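Local coordinates for lipoprotein, putative (Bacillus anthracis, PDB 4O4A) that is of unknown function but, as a putative lipoprotein of a family not yet characterised, is probably attached to the cell membrane and may bind lipid, at residues D41-L54 and V63-N77. Numbering follows the deposited sequence.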
# COMPACT_ATOMS: atom_id res chain seq x y z
N ASP B 41 -0.80 -19.89 -1.56
CA ASP B 41 -1.31 -20.49 -2.77
C ASP B 41 -0.49 -21.67 -3.22
O ASP B 41 0.71 -21.67 -3.08
CB ASP B 41 -1.30 -19.45 -3.87
CG ASP B 41 -2.15 -18.25 -3.52
OD1 ASP B 41 -3.34 -18.44 -3.18
OD2 ASP B 41 -1.63 -17.12 -3.58
N LEU B 42 -1.18 -22.69 -3.75
CA LEU B 42 -0.55 -23.89 -4.24
C LEU B 42 -1.01 -24.16 -5.66
O LEU B 42 -2.19 -23.98 -6.00
CB LEU B 42 -0.92 -25.09 -3.38
CG LEU B 42 -0.44 -25.05 -1.94
CD1 LEU B 42 -1.08 -26.17 -1.14
CD2 LEU B 42 1.07 -25.15 -1.88
N ILE B 43 -0.09 -24.60 -6.50
CA ILE B 43 -0.42 -24.90 -7.86
C ILE B 43 0.20 -26.22 -8.29
O ILE B 43 1.36 -26.50 -8.02
CB ILE B 43 0.07 -23.80 -8.81
CG1 ILE B 43 -0.52 -22.44 -8.40
CG2 ILE B 43 -0.30 -24.14 -10.23
CD1 ILE B 43 -0.10 -21.27 -9.27
N VAL B 44 -0.62 -27.03 -8.96
CA VAL B 44 -0.18 -28.29 -9.50
C VAL B 44 -0.45 -28.21 -10.98
O VAL B 44 -1.55 -27.84 -11.40
CB VAL B 44 -0.98 -29.48 -8.96
CG1 VAL B 44 -0.44 -30.77 -9.54
CG2 VAL B 44 -0.90 -29.52 -7.44
N VAL B 45 0.55 -28.51 -11.79
CA VAL B 45 0.37 -28.46 -13.24
C VAL B 45 0.66 -29.83 -13.80
O VAL B 45 1.72 -30.40 -13.52
CB VAL B 45 1.26 -27.43 -13.91
CG1 VAL B 45 0.99 -27.41 -15.42
CG2 VAL B 45 1.03 -26.06 -13.31
N TYR B 46 -0.27 -30.35 -14.58
CA TYR B 46 -0.15 -31.68 -15.14
C TYR B 46 0.23 -31.67 -16.61
O TYR B 46 0.27 -30.63 -17.27
CB TYR B 46 -1.49 -32.42 -14.98
CG TYR B 46 -1.89 -32.70 -13.55
CD1 TYR B 46 -2.48 -31.72 -12.77
CD2 TYR B 46 -1.69 -33.96 -12.99
CE1 TYR B 46 -2.85 -31.98 -11.47
CE2 TYR B 46 -2.05 -34.23 -11.69
CZ TYR B 46 -2.64 -33.23 -10.93
OH TYR B 46 -3.02 -33.51 -9.64
N ASN B 47 0.52 -32.87 -17.11
CA ASN B 47 0.85 -33.08 -18.49
C ASN B 47 2.04 -32.26 -18.96
O ASN B 47 2.09 -31.82 -20.09
CB ASN B 47 -0.37 -32.79 -19.36
CG ASN B 47 -0.24 -33.35 -20.75
OD1 ASN B 47 0.33 -34.43 -20.94
ND2 ASN B 47 -0.76 -32.64 -21.72
N VAL B 48 3.01 -32.07 -18.08
CA VAL B 48 4.23 -31.34 -18.41
C VAL B 48 5.28 -32.36 -18.82
O VAL B 48 5.78 -33.11 -17.99
CB VAL B 48 4.74 -30.54 -17.22
CG1 VAL B 48 6.02 -29.80 -17.57
CG2 VAL B 48 3.67 -29.57 -16.75
N PRO B 49 5.63 -32.39 -20.11
CA PRO B 49 6.60 -33.39 -20.56
C PRO B 49 7.99 -33.13 -19.99
O PRO B 49 8.42 -31.99 -19.90
CB PRO B 49 6.60 -33.22 -22.08
CG PRO B 49 6.20 -31.80 -22.30
CD PRO B 49 5.28 -31.44 -21.17
N GLY B 50 8.68 -34.21 -19.62
CA GLY B 50 10.02 -34.11 -19.05
C GLY B 50 9.94 -34.10 -17.54
O GLY B 50 10.90 -34.47 -16.86
N ALA B 51 8.79 -33.70 -17.00
CA ALA B 51 8.60 -33.68 -15.56
C ALA B 51 8.42 -35.10 -15.04
O ALA B 51 8.12 -36.02 -15.79
CB ALA B 51 7.39 -32.84 -15.19
N GLU B 52 8.60 -35.26 -13.74
CA GLU B 52 8.45 -36.55 -13.13
C GLU B 52 6.98 -36.91 -13.05
O GLU B 52 6.12 -36.04 -13.00
CB GLU B 52 9.12 -36.58 -11.76
CG GLU B 52 10.62 -36.31 -11.82
CD GLU B 52 11.40 -37.32 -12.68
OE1 GLU B 52 11.15 -38.55 -12.55
OE2 GLU B 52 12.27 -36.88 -13.48
N LEU B 53 6.71 -38.20 -13.05
CA LEU B 53 5.36 -38.71 -12.97
C LEU B 53 5.04 -38.75 -11.49
O LEU B 53 5.95 -38.78 -10.66
CB LEU B 53 5.35 -40.14 -13.55
CG LEU B 53 4.18 -40.62 -14.39
CD1 LEU B 53 3.81 -39.56 -15.40
CD2 LEU B 53 4.51 -41.93 -15.10
N LEU B 54 3.77 -38.71 -11.13
CA LEU B 54 3.42 -38.75 -9.71
C LEU B 54 3.70 -40.13 -9.15
O LEU B 54 3.20 -41.13 -9.68
CB LEU B 54 1.96 -38.37 -9.48
CG LEU B 54 1.58 -36.92 -9.84
CD1 LEU B 54 0.11 -36.67 -9.53
CD2 LEU B 54 2.44 -35.91 -9.10
N VAL B 63 1.53 -35.91 -4.63
CA VAL B 63 1.95 -34.61 -5.11
C VAL B 63 2.85 -34.01 -4.07
O VAL B 63 2.44 -33.82 -2.93
CB VAL B 63 0.78 -33.66 -5.35
CG1 VAL B 63 1.29 -32.26 -5.67
CG2 VAL B 63 -0.10 -34.16 -6.49
N THR B 64 4.09 -33.72 -4.46
CA THR B 64 5.06 -33.11 -3.57
C THR B 64 5.31 -31.71 -4.04
O THR B 64 5.80 -31.51 -5.15
CB THR B 64 6.38 -33.86 -3.56
OG1 THR B 64 6.19 -35.15 -2.98
CG2 THR B 64 7.41 -33.12 -2.75
N PHE B 65 4.96 -30.73 -3.22
CA PHE B 65 5.18 -29.36 -3.59
C PHE B 65 6.59 -28.95 -3.30
O PHE B 65 7.19 -29.40 -2.33
CB PHE B 65 4.21 -28.42 -2.85
CG PHE B 65 2.78 -28.55 -3.30
CD1 PHE B 65 2.38 -28.00 -4.51
CD2 PHE B 65 1.85 -29.21 -2.52
CE1 PHE B 65 1.07 -28.11 -4.94
CE2 PHE B 65 0.53 -29.33 -2.95
CZ PHE B 65 0.14 -28.78 -4.16
N ALA B 66 7.13 -28.09 -4.14
CA ALA B 66 8.44 -27.56 -3.92
C ALA B 66 8.29 -26.46 -2.86
O ALA B 66 7.18 -26.09 -2.46
CB ALA B 66 8.98 -26.98 -5.21
N ALA B 67 9.41 -25.89 -2.42
CA ALA B 67 9.39 -24.84 -1.41
C ALA B 67 8.52 -23.63 -1.77
O ALA B 67 8.00 -22.96 -0.88
CB ALA B 67 10.81 -24.39 -1.11
N ASP B 68 8.35 -23.35 -3.07
CA ASP B 68 7.54 -22.21 -3.50
C ASP B 68 6.06 -22.57 -3.68
O ASP B 68 5.29 -21.78 -4.21
CB ASP B 68 8.08 -21.61 -4.81
CG ASP B 68 7.87 -22.51 -6.02
OD1 ASP B 68 7.55 -23.71 -5.84
OD2 ASP B 68 8.05 -22.02 -7.16
N GLY B 69 5.66 -23.77 -3.25
CA GLY B 69 4.25 -24.19 -3.35
C GLY B 69 3.79 -24.57 -4.74
O GLY B 69 2.62 -24.50 -5.07
N THR B 70 4.74 -25.00 -5.55
CA THR B 70 4.51 -25.39 -6.92
C THR B 70 4.80 -26.86 -7.12
O THR B 70 5.71 -27.39 -6.50
CB THR B 70 5.51 -24.63 -7.77
OG1 THR B 70 5.22 -23.23 -7.68
CG2 THR B 70 5.50 -25.08 -9.19
N ALA B 71 4.05 -27.50 -8.01
CA ALA B 71 4.29 -28.91 -8.33
C ALA B 71 4.02 -29.11 -9.79
O ALA B 71 2.98 -28.73 -10.29
CB ALA B 71 3.41 -29.81 -7.51
N VAL B 72 4.99 -29.69 -10.47
CA VAL B 72 4.94 -29.91 -11.89
C VAL B 72 5.07 -31.38 -12.16
O VAL B 72 5.95 -32.01 -11.61
CB VAL B 72 6.12 -29.19 -12.53
CG1 VAL B 72 6.22 -29.48 -14.01
CG2 VAL B 72 6.02 -27.69 -12.29
N THR B 73 4.20 -31.96 -12.97
CA THR B 73 4.28 -33.39 -13.26
C THR B 73 3.90 -33.72 -14.68
O THR B 73 3.15 -32.99 -15.33
CB THR B 73 3.37 -34.23 -12.34
OG1 THR B 73 3.54 -35.63 -12.64
CG2 THR B 73 1.91 -33.84 -12.52
N SER B 74 4.42 -34.86 -15.14
CA SER B 74 4.13 -35.38 -16.46
C SER B 74 2.90 -36.29 -16.43
O SER B 74 2.50 -36.79 -17.46
CB SER B 74 5.34 -36.13 -17.00
OG SER B 74 5.77 -37.13 -16.11
N THR B 75 2.32 -36.52 -15.26
CA THR B 75 1.11 -37.31 -15.16
C THR B 75 0.06 -36.59 -16.00
O THR B 75 -0.11 -35.40 -15.85
CB THR B 75 0.65 -37.47 -13.70
OG1 THR B 75 1.64 -38.21 -12.97
CG2 THR B 75 -0.68 -38.18 -13.62
N LYS B 76 -0.61 -37.31 -16.90
CA LYS B 76 -1.57 -36.69 -17.83
C LYS B 76 -2.59 -35.77 -17.20
O LYS B 76 -2.77 -34.65 -17.66
CB LYS B 76 -2.22 -37.70 -18.80
CG LYS B 76 -1.27 -38.07 -19.95
CD LYS B 76 -1.89 -38.76 -21.18
CE LYS B 76 -2.59 -40.08 -20.86
NZ LYS B 76 -3.18 -40.70 -22.09
N ASN B 77 -3.25 -36.19 -16.15
CA ASN B 77 -4.24 -35.32 -15.54
C ASN B 77 -4.48 -35.70 -14.09
O ASN B 77 -3.97 -36.72 -13.61
CB ASN B 77 -5.55 -35.39 -16.34
CG ASN B 77 -6.46 -34.20 -16.11
OD1 ASN B 77 -6.30 -33.44 -15.15
ND2 ASN B 77 -7.39 -33.99 -17.03
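Strand 41-45 and strand 70-72 pair in parallel, with Ile-43, Val-44 and Val-45 beside Thr-70, Ala-71 and Val-72. Four backbone bonds join them. Ile-43 N gives to Gly-69 O and Ala-71 N to Ile-43 O. Val-45 N then gives to Ala-71 O, and Thr-73 N to Val-45 O. On its other side strand 41-45 bonds to strand 117-126. Strand 70-72 is an outermost strand of this mixed sheet within the chain.

Beyond the strands, segment 41-54 turns round Thr-73, Ser-74 and Thr-75. Asn-47 N reaches Thr-75 O at 2.9 Å, and Val-48 N reaches Thr-73 O at 2.9 Å. Glu-52 O takes two donors. Thr-73 OG1 lies on a lone pair in the carbonyl plane, 2.6 Å from Glu-52 O, while Ser-74 N sits above that plane. With chi1 at -178°, Thr-73 OG1 lies beside its own carbonyl carbon, where it also accepts from Thr-75 N, an ST turn. Ser-74 OG gives to Ala-51 O. Thr-75 OG1 accepts a nearly straight bond (169°) from Leu-54 N at 2.9 Å. The side-chain ND2 of Asn-47 is held outside the two segments, by Glu-118 O of strand 117-126.

Apolar side chains meet on the sheet face of Val-44 and Ala-71. Leu-42 CD2 stands over the centre of the Phe-65 ring, a CH-pi contact of 4.0 Å. Val-63 CG1 covers the opposite face near the rim, and Val-44 CG2 meets Phe-65 CE1 at 3.5 Å. Leu-54 CD1 reaches Val-63 CG2.

Three consecutive hydroxyl residues thus bind backbone groups of the returning loop, fixing it against the strand end without any charged pair between the two segments.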